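Local atomic coordinates of STING-associated CdnE c-di-GMP synthase (Flavobacteriaceae, PDB entry 6WT8), a protein that probably makes the cyclic dinucleotide c-di-GMP from GTP as the signal for a partner STING protein in bacterial CBASS defence. Residues K10-R13 / E14-N17; G152-I155 / D156-Y160; S205-F208 / M209-N212; V302-L305 / Y306-L309. All coordinates share one frame; numbering follows the deposited sequence.

Interaction 1: K10-R13 / E14-N17; sequences KKVR and ERSN
Arg15 folds back over Lys11 and Val12 in the last turns of the alpha helix 5-16. Its CB lies 3.6 Å from Val12 O. CG, set anti to the carbonyl carbon (chi1 -68°), drops close to the preceding turn and comes to 3.4 Å from Lys11 O. A turn about the CG-CD bond (chi3 -58°) brings the guanidinium back over the helix instead of letting it run straight out. One face of that flat group then covers Lys11 O and Val12 CA, the carbonyl oxygen of Lys11 standing 3.7 Å above the guanidinium plane of Arg15 and toward its rim. At the tip the two nitrogens part company: NH1 approaches Lys11 CB at 3.7 Å, while NH2 rests against Val12 CG2 at 3.4 Å. Their polar partners come from helix 253-266, where Asp266 forms a salt bridge with NH1 and Asn262 accepts from NH2. Lys11 NZ is 6.4 Å from Arg15 NH1; Asp266, which Lys11 also touches, probably offsets the two like charges. Val12 is buried against helix 46-56, to which Arg13 adds a salt bridge with Glu53. Helix 5-16 is thus joined to two other helices from adjoining positions of one turn. It ends at Asn17, the first residue to leave helical geometry, whose N still donates to Arg13 O at 2.8 Å.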
loop_
_atom_site.group_PDB
_atom_site.type_symbol
_atom_site.label_atom_id
_atom_site.label_comp_id
_atom_site.label_asym_id
_atom_site.label_seq_id
_atom_site.Cartn_x
_atom_site.Cartn_y
_atom_site.Cartn_z
ATOM N N LYS A 10 7.944 16.236 -17.383
ATOM C CA LYS A 10 9.342 15.821 -17.275
ATOM C C LYS A 10 9.640 15.239 -15.884
ATOM O O LYS A 10 10.371 14.247 -15.747
ATOM C CB LYS A 10 10.265 17.005 -17.583
ATOM C CG LYS A 10 10.206 17.412 -19.040
ATOM C CD LYS A 10 11.030 18.671 -19.314
ATOM C CE LYS A 10 10.855 19.061 -20.766
ATOM N NZ LYS A 10 11.229 17.889 -21.621
ATOM N N LYS A 11 9.031 15.798 -14.844
ATOM C CA LYS A 11 9.292 15.289 -13.495
ATOM C C LYS A 11 8.703 13.895 -13.312
ATOM O O LYS A 11 9.349 12.998 -12.757
ATOM C CB LYS A 11 8.693 16.227 -12.445
ATOM C CG LYS A 11 9.504 17.497 -12.295
ATOM C CD LYS A 11 8.974 18.287 -11.131
ATOM C CE LYS A 11 10.024 19.271 -10.656
ATOM N NZ LYS A 11 9.355 20.419 -9.994
ATOM N N VAL A 12 7.452 13.700 -13.736
ATOM C CA VAL A 12 6.835 12.377 -13.618
ATOM C C VAL A 12 7.641 11.358 -14.392
ATOM O O VAL A 12 7.846 10.238 -13.937
ATOM C CB VAL A 12 5.374 12.430 -14.111
ATOM C CG1 VAL A 12 4.741 11.015 -14.160
ATOM C CG2 VAL A 12 4.538 13.249 -13.209
ATOM N N ARG A 13 8.068 11.717 -15.599
ATOM C CA ARG A 13 8.851 10.800 -16.417
ATOM C C ARG A 13 10.136 10.389 -15.735
ATOM O O ARG A 13 10.537 9.215 -15.804
ATOM C CB ARG A 13 9.159 11.467 -17.757
ATOM C CG ARG A 13 7.931 11.385 -18.610
ATOM C CD ARG A 13 8.083 12.158 -19.910
ATOM N NE ARG A 13 6.949 11.841 -20.779
ATOM C CZ ARG A 13 6.962 11.957 -22.109
ATOM N NH1 ARG A 13 8.039 12.396 -22.735
ATOM N NH2 ARG A 13 5.900 11.598 -22.801
ATOM N N GLU A 14 10.835 11.346 -15.130
ATOM C CA GLU A 14 12.104 10.986 -14.505
ATOM C C GLU A 14 11.877 9.993 -13.383
ATOM O O GLU A 14 12.700 9.097 -13.154
ATOM C CB GLU A 14 12.790 12.239 -13.959
ATOM C CG GLU A 14 14.252 11.941 -13.505
ATOM C CD GLU A 14 15.057 11.104 -14.535
ATOM O OE1 GLU A 14 15.108 11.498 -15.736
ATOM O OE2 GLU A 14 15.631 10.046 -14.143
ATOM N N ARG A 15 10.745 10.117 -12.685
ATOM C CA ARG A 15 10.456 9.222 -11.567
ATOM C C ARG A 15 9.956 7.867 -12.024
ATOM O O ARG A 15 10.192 6.853 -11.353
ATOM C CB ARG A 15 9.370 9.864 -10.677
ATOM C CG ARG A 15 9.843 11.099 -9.953
ATOM C CD ARG A 15 8.815 11.626 -8.944
ATOM N NE ARG A 15 7.497 11.962 -9.481
ATOM C CZ ARG A 15 7.031 13.204 -9.639
ATOM N NH1 ARG A 15 7.825 14.277 -9.427
ATOM N NH2 ARG A 15 5.793 13.391 -10.020
ATOM N N SER A 16 9.222 7.842 -13.128
ATOM C CA SER A 16 8.372 6.723 -13.499
ATOM C C SER A 16 8.845 5.954 -14.720
ATOM O O SER A 16 8.676 4.739 -14.786
ATOM C CB SER A 16 6.948 7.213 -13.806
ATOM O OG SER A 16 6.296 7.709 -12.655
ATOM N N ASN A 17 9.346 6.642 -15.737
ATOM C CA ASN A 17 9.601 5.958 -17.008
ATOM C C ASN A 17 10.600 6.797 -17.789
ATOM O O ASN A 17 10.270 7.321 -18.885
ATOM C CB ASN A 17 8.276 5.788 -17.761
ATOM C CG ASN A 17 8.433 5.016 -19.068
ATOM O OD1 ASN A 17 9.419 4.306 -19.269
ATOM N ND2 ASN A 17 7.464 5.158 -19.955
#

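Interaction 2: G152-I155 / D156-Y160; sequences GNQI and DDLKY
Asn153 caps the first turn of helix 154-172 by lending its side chain to Asp156. This is an N-cap: Asn153 OD1 accepts from Asp156 N at 2.9 Å in a fairly straight bond (163°). With CG opposite the backbone N (chi1 -171°), the amide swings over the start of the helix and reaches that N-H. The carboxylate of Asp156 crosses it at a slant, its OD2 3.1 Å from Asn153 CG, with the amide and carboxylate planes turned 35° apart. Beside the cap, the regular backbone bonding begins with Asp157 N donating to Asn153 O at 2.9 Å. Two acidic side chains in this first turn would suit the positive end of the helix dipole. Asp157 has its own anchor, the hydroxyl of Tyr150 just upstream. On the side facing the sheet, Leu158 lays CD1 3.9 Å from Gln154 NE2 and 4.3 Å from Ile155 CD1. Strand 192-204 and Ile229 back this leucine, and the Gln154 amide is fixed in turn by Thr201 and Thr111. Were Leu158 an alanine, a gap would probably open between helix and strand, and Ile155 CD1 and the Gln154 amide would lose the branch they pack on. Further along, Lys159 N donates to Ile155 O at 2.9 Å.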
loop_
_atom_site.group_PDB
_atom_site.type_symbol
_atom_site.label_atom_id
_atom_site.label_comp_id
_atom_site.label_asym_id
_atom_site.label_seq_id
_atom_site.Cartn_x
_atom_site.Cartn_y
_atom_site.Cartn_z
ATOM N N GLY A 152 8.726 -23.555 22.640
ATOM C CA GLY A 152 9.940 -22.754 22.564
ATOM C C GLY A 152 9.761 -21.359 23.130
ATOM O O GLY A 152 8.931 -21.116 24.013
ATOM N N ASN A 153 10.546 -20.415 22.611
ATOM C CA ASN A 153 10.483 -19.030 23.065
ATOM C C ASN A 153 10.291 -18.141 21.836
ATOM O O ASN A 153 11.202 -18.026 21.020
ATOM C CB ASN A 153 11.760 -18.670 23.844
ATOM C CG ASN A 153 11.681 -17.315 24.539
ATOM O OD1 ASN A 153 11.534 -16.279 23.890
ATOM N ND2 ASN A 153 11.821 -17.317 25.872
ATOM N N GLN A 154 9.116 -17.510 21.719
ATOM C CA GLN A 154 8.775 -16.691 20.548
ATOM C C GLN A 154 9.797 -15.577 20.306
ATOM O O GLN A 154 10.257 -15.370 19.172
ATOM C CB GLN A 154 7.375 -16.097 20.737
ATOM C CG GLN A 154 6.991 -15.035 19.716
ATOM C CD GLN A 154 6.647 -15.626 18.367
ATOM O OE1 GLN A 154 5.464 -15.916 18.088
ATOM N NE2 GLN A 154 7.680 -15.823 17.512
ATOM N N ILE A 155 10.105 -14.793 21.344
ATOM C CA ILE A 155 11.022 -13.671 21.166
ATOM C C ILE A 155 12.425 -14.168 20.849
ATOM O O ILE A 155 13.154 -13.579 20.019
ATOM C CB ILE A 155 11.015 -12.767 22.417
ATOM C CG1 ILE A 155 9.760 -11.916 22.410
ATOM C CG2 ILE A 155 12.236 -11.821 22.411
ATOM C CD1 ILE A 155 9.787 -10.843 21.278
ATOM N N ASP A 156 12.851 -15.245 21.518
ATOM C CA ASP A 156 14.163 -15.801 21.246
ATOM C C ASP A 156 14.260 -16.293 19.810
ATOM O O ASP A 156 15.308 -16.169 19.179
ATOM C CB ASP A 156 14.472 -16.936 22.217
ATOM C CG ASP A 156 14.989 -16.431 23.551
ATOM O OD1 ASP A 156 15.601 -15.335 23.576
ATOM O OD2 ASP A 156 14.779 -17.126 24.572
ATOM N N ASP A 157 13.180 -16.880 19.289
ATOM C CA ASP A 157 13.182 -17.309 17.883
ATOM C C ASP A 157 13.286 -16.137 16.931
ATOM O O ASP A 157 13.910 -16.258 15.885
ATOM C CB ASP A 157 11.930 -18.100 17.576
ATOM C CG ASP A 157 11.987 -19.513 18.140
ATOM O OD1 ASP A 157 13.088 -19.978 18.531
ATOM O OD2 ASP A 157 10.919 -20.151 18.130
ATOM N N LEU A 158 12.616 -15.024 17.240
ATOM C CA LEU A 158 12.732 -13.834 16.387
ATOM C C LEU A 158 14.156 -13.302 16.394
ATOM O O LEU A 158 14.709 -12.970 15.334
ATOM C CB LEU A 158 11.738 -12.760 16.844
ATOM C CG LEU A 158 10.289 -13.113 16.477
ATOM C CD1 LEU A 158 9.294 -12.283 17.255
ATOM C CD2 LEU A 158 10.038 -12.974 14.955
ATOM N N LYS A 159 14.759 -13.153 17.595
ATOM C CA LYS A 159 16.151 -12.715 17.660
ATOM C C LYS A 159 17.059 -13.655 16.884
ATOM O O LYS A 159 17.908 -13.215 16.110
ATOM C CB LYS A 159 16.557 -12.613 19.141
ATOM C CG LYS A 159 17.961 -12.106 19.310
ATOM C CD LYS A 159 18.240 -11.910 20.791
ATOM C CE LYS A 159 19.676 -11.413 20.942
ATOM N NZ LYS A 159 20.134 -11.399 22.373
ATOM N N TYR A 160 16.849 -14.959 17.029
ATOM C CA TYR A 160 17.633 -15.943 16.297
ATOM C C TYR A 160 17.501 -15.765 14.796
ATOM O O TYR A 160 18.510 -15.763 14.074
ATOM C CB TYR A 160 17.163 -17.331 16.731
ATOM C CG TYR A 160 17.737 -18.452 15.956
ATOM C CD1 TYR A 160 19.107 -18.709 15.942
ATOM C CD2 TYR A 160 16.896 -19.297 15.235
ATOM C CE1 TYR A 160 19.612 -19.753 15.221
ATOM C CE2 TYR A 160 17.389 -20.348 14.523
ATOM C CZ TYR A 160 18.739 -20.582 14.504
ATOM O OH TYR A 160 19.223 -21.644 13.791
#

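Interaction 3: S205-F208 / M209-N212; sequences SVDF and MKTN
Phe208 O is gripped twice near the C-terminal end of helix 206-211, by the backbone nitrogens of Thr211 and Asn212. Asn212 N, at 2.8 Å from Phe208 O, lies nearly along the C=O axis, whereas Thr211 N comes in from above the carbonyl plane of Phe208 O at 3.1 Å. Thr211 also uses its hydroxyl: OG1, placed between the backbone N and the carbonyl carbon (chi1 58°), donates to Asp207 O at 2.8 Å. Ser205 is the N-cap, its OG accepting from Phe208 N at 3.0 Å, so this short helix is capped at its start and bonded through side chain and backbone in its last turn. A water donates to Asp207 OD1 and accepts from Lys210 NZ, linking two charges that stand beyond salt-bridge range. The extended lysine also runs across Val206, with Lys210 CE 3.7 Å from Val206 CG1. The Phe208 ring lies by Asn212, CE1 3.8 Å from Asn212 CA, and Met209, present as selenomethionine, crosses it at about a right angle. A serine in place of Phe208 would probably leave Asn212 CA and Met209 CG without the ring they rest against. Following strand 192-204 directly, the helix packs Met209 and Lys210 on Leu140 of helix 134-146, where His143 also holds Asn212 OD1, while Val206 and Met209 touch helix 119-126.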
loop_
_atom_site.group_PDB
_atom_site.type_symbol
_atom_site.label_atom_id
_atom_site.label_comp_id
_atom_site.label_asym_id
_atom_site.label_seq_id
_atom_site.Cartn_x
_atom_site.Cartn_y
_atom_site.Cartn_z
ATOM N N SER A 205 -6.144 -12.091 14.463
ATOM C CA SER A 205 -7.299 -11.349 14.965
ATOM C C SER A 205 -8.539 -12.236 14.998
ATOM O O SER A 205 -8.557 -13.325 14.448
ATOM C CB SER A 205 -7.579 -10.148 14.070
ATOM O OG SER A 205 -7.991 -10.623 12.792
ATOM N N VAL A 206 -9.571 -11.775 15.695
ATOM C CA VAL A 206 -10.858 -12.463 15.653
ATOM C C VAL A 206 -11.378 -12.563 14.221
ATOM O O VAL A 206 -11.892 -13.619 13.817
ATOM C CB VAL A 206 -11.869 -11.756 16.564
ATOM C CG1 VAL A 206 -13.244 -12.437 16.394
ATOM C CG2 VAL A 206 -11.367 -11.814 18.028
ATOM N N ASP A 207 -11.243 -11.493 13.426
ATOM C CA ASP A 207 -11.744 -11.580 12.052
ATOM C C ASP A 207 -10.974 -12.619 11.231
ATOM O O ASP A 207 -11.576 -13.344 10.406
ATOM C CB ASP A 207 -11.702 -10.197 11.397
ATOM C CG ASP A 207 -12.879 -9.313 11.815
ATOM O OD1 ASP A 207 -13.923 -9.828 12.300
ATOM O OD2 ASP A 207 -12.737 -8.090 11.657
ATOM N N PHE A 208 -9.659 -12.712 11.428
ATOM C CA PHE A 208 -8.922 -13.805 10.806
ATOM C C PHE A 208 -9.431 -15.166 11.303
ATOM O O PHE A 208 -9.642 -16.090 10.510
ATOM C CB PHE A 208 -7.407 -13.698 11.068
ATOM C CG PHE A 208 -6.685 -14.914 10.595
ATOM C CD1 PHE A 208 -6.568 -15.155 9.222
ATOM C CD2 PHE A 208 -6.191 -15.825 11.492
ATOM C CE1 PHE A 208 -5.971 -16.311 8.765
ATOM C CE2 PHE A 208 -5.559 -16.973 11.072
ATOM C CZ PHE A 208 -5.441 -17.231 9.699
HETATM N N MSE A 209 -9.592 -15.321 12.611
HETATM C CA MSE A 209 -9.922 -16.636 13.143
HETATM C C MSE A 209 -11.344 -17.035 12.744
HETATM O O MSE A 209 -11.659 -18.224 12.654
HETATM C CB MSE A 209 -9.703 -16.650 14.660
HETATM C CG MSE A 209 -8.162 -16.483 14.976
HETATM SE SE MSE A 209 -7.855 -16.826 16.868
HETATM C CE MSE A 209 -8.294 -15.115 17.598
ATOM N N LYS A 210 -12.197 -16.048 12.415
ATOM C CA LYS A 210 -13.551 -16.371 11.910
ATOM C C LYS A 210 -13.566 -16.865 10.463
ATOM O O LYS A 210 -14.536 -17.517 10.058
ATOM C CB LYS A 210 -14.473 -15.136 11.970
ATOM C CG LYS A 210 -14.935 -14.724 13.347
ATOM C CD LYS A 210 -15.751 -13.403 13.304
ATOM C CE LYS A 210 -16.411 -13.185 14.680
ATOM N NZ LYS A 210 -17.128 -11.876 14.879
ATOM N N THR A 211 -12.562 -16.513 9.656
ATOM C CA THR A 211 -12.631 -16.664 8.208
ATOM C C THR A 211 -11.529 -17.529 7.635
ATOM O O THR A 211 -11.731 -18.121 6.565
ATOM C CB THR A 211 -12.507 -15.290 7.513
ATOM O OG1 THR A 211 -11.270 -14.640 7.890
ATOM C CG2 THR A 211 -13.654 -14.379 7.870
ATOM N N ASN A 212 -10.356 -17.557 8.275
ATOM C CA ASN A 212 -9.130 -18.119 7.723
ATOM C C ASN A 212 -8.761 -17.493 6.384
ATOM O O ASN A 212 -8.082 -18.134 5.571
ATOM C CB ASN A 212 -9.253 -19.634 7.629
ATOM C CG ASN A 212 -9.318 -20.247 9.018
ATOM O OD1 ASN A 212 -8.578 -19.788 9.907
ATOM N ND2 ASN A 212 -10.185 -21.243 9.232
HETATM O O HOH W 1 -15.290 -9.728 14.454
#

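Interaction 4: V302-L305 / Y306-L309; sequences VSIL and YQEL
The carboxamide of Gln307 reaches back one turn to Ser303, whose OG lies almost exactly in the amide plane, 6° out of it. NE2 donates to Ser303 OG at 2.9 Å in a bond that is somewhat bent (147°), though the in-plane position suits a trigonal nitrogen. A second, weak bond runs from Gln307 NE2 to Ser303 O at 3.3 Å. The other flat group, the Tyr306 ring, heads off the helix instead and meets Ile354 of helix 336-360. The Gln307-Ser303 contact is an i to i+4 pairing along the middle of helix 300-314. It depends on the Gln307 torsions: chi1 (-66°) sets CG anti to the carbonyl carbon, and the extended chain beyond it carries the amide to the preceding turn. On the way Gln307 CG passes 3.2 Å from Ser303 O. Beneath the side chains Gln307 N gives Ser303 O its main bond at 2.9 Å, and Leu309 N donates to Leu305 O over the same distance. The far side of the helix is apolar: Leu305 sits against Met256, Phe259 and Leu260 of helix 253-266, while Val302 and Leu309 meet Leu350 of helix 336-360. Glu308, though buried, has an acceptor matched by the hydroxyl of Tyr318. The chemistry is therefore divided: one side packs leucine and valine against neighbouring helices, while the Gln307 amide, bonded to Ser303 OG and weakly to Ser303 O, links two successive turns and is likely to be limited in its turning.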
loop_
_atom_site.group_PDB
_atom_site.type_symbol
_atom_site.label_atom_id
_atom_site.label_comp_id
_atom_site.label_asym_id
_atom_site.label_seq_id
_atom_site.Cartn_x
_atom_site.Cartn_y
_atom_site.Cartn_z
ATOM N N VAL A 302 -10.706 13.163 -12.403
ATOM C CA VAL A 302 -10.117 14.284 -11.669
ATOM C C VAL A 302 -11.211 15.020 -10.930
ATOM O O VAL A 302 -11.031 15.416 -9.780
ATOM C CB VAL A 302 -9.358 15.222 -12.615
ATOM C CG1 VAL A 302 -8.678 16.370 -11.825
ATOM C CG2 VAL A 302 -8.317 14.423 -13.388
ATOM N N SER A 303 -12.364 15.213 -11.592
ATOM C CA SER A 303 -13.523 15.824 -10.949
ATOM C C SER A 303 -14.057 14.975 -9.780
ATOM O O SER A 303 -14.428 15.524 -8.744
ATOM C CB SER A 303 -14.600 16.003 -11.990
ATOM O OG SER A 303 -15.783 16.561 -11.421
ATOM N N ILE A 304 -14.107 13.648 -9.931
ATOM C CA ILE A 304 -14.547 12.784 -8.815
ATOM C C ILE A 304 -13.671 13.003 -7.591
ATOM O O ILE A 304 -14.145 13.135 -6.458
ATOM C CB ILE A 304 -14.504 11.309 -9.246
ATOM C CG1 ILE A 304 -15.600 11.017 -10.220
ATOM C CG2 ILE A 304 -14.574 10.323 -8.017
ATOM C CD1 ILE A 304 -17.007 11.141 -9.696
ATOM N N LEU A 305 -12.361 13.010 -7.806
ATOM C CA LEU A 305 -11.423 13.227 -6.707
ATOM C C LEU A 305 -11.594 14.611 -6.085
ATOM O O LEU A 305 -11.576 14.748 -4.847
ATOM C CB LEU A 305 -10.009 13.021 -7.202
ATOM C CG LEU A 305 -9.658 11.553 -7.475
ATOM C CD1 LEU A 305 -8.287 11.509 -8.189
ATOM C CD2 LEU A 305 -9.535 10.794 -6.130
ATOM N N TYR A 306 -11.753 15.650 -6.916
ATOM C CA TYR A 306 -11.982 16.984 -6.375
ATOM C C TYR A 306 -13.237 17.016 -5.530
ATOM O O TYR A 306 -13.228 17.589 -4.431
ATOM C CB TYR A 306 -12.066 18.009 -7.498
ATOM C CG TYR A 306 -12.393 19.386 -7.007
ATOM C CD1 TYR A 306 -11.454 20.169 -6.405
ATOM C CD2 TYR A 306 -13.645 19.944 -7.227
ATOM C CE1 TYR A 306 -11.721 21.426 -5.936
ATOM C CE2 TYR A 306 -13.932 21.222 -6.744
ATOM C CZ TYR A 306 -12.950 21.953 -6.108
ATOM O OH TYR A 306 -13.197 23.222 -5.659
ATOM N N GLN A 307 -14.319 16.398 -6.016
ATOM C CA GLN A 307 -15.543 16.352 -5.231
ATOM C C GLN A 307 -15.317 15.619 -3.903
ATOM O O GLN A 307 -15.787 16.057 -2.861
ATOM C CB GLN A 307 -16.663 15.702 -6.048
ATOM C CG GLN A 307 -17.094 16.478 -7.257
ATOM C CD GLN A 307 -17.990 15.582 -8.166
ATOM O OE1 GLN A 307 -18.960 14.992 -7.694
ATOM N NE2 GLN A 307 -17.618 15.434 -9.436
ATOM N N GLU A 308 -14.596 14.513 -3.917
ATOM C CA GLU A 308 -14.391 13.791 -2.676
ATOM C C GLU A 308 -13.577 14.607 -1.681
ATOM O O GLU A 308 -13.921 14.666 -0.483
ATOM C CB GLU A 308 -13.679 12.480 -2.975
ATOM C CG GLU A 308 -13.337 11.678 -1.729
ATOM C CD GLU A 308 -14.579 11.156 -0.990
ATOM O OE1 GLU A 308 -15.685 11.175 -1.551
ATOM O OE2 GLU A 308 -14.399 10.702 0.159
ATOM N N LEU A 309 -12.469 15.226 -2.129
ATOM C CA LEU A 309 -11.706 16.045 -1.174
ATOM C C LEU A 309 -12.520 17.213 -0.662
ATOM O O LEU A 309 -12.456 17.511 0.535
ATOM C CB LEU A 309 -10.418 16.548 -1.803
ATOM C CG LEU A 309 -9.466 15.448 -2.293
ATOM C CD1 LEU A 309 -8.143 16.079 -2.684
ATOM C CD2 LEU A 309 -9.200 14.389 -1.290
#

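The four contacts are all turns of single helices, lying one after another along the chain and none touching another. Interactions 2 and 3 share strand 192-204: helix 154-172 packs on it and helix 206-211 follows its end, and the nearest atoms of the two contacts are about 13 Å apart. Interactions 1 and 4 share helix 253-266, which meets both, with its C-terminal part at 10-17 and its earlier part at 302-309; their nearest atoms are also about 13 Å apart. The centres of interactions 2 and 4 are 48 Å apart and lie on opposite sides of the chain's centre, so the set samples both the sheet-bearing part and the helical part of this CD-NTase.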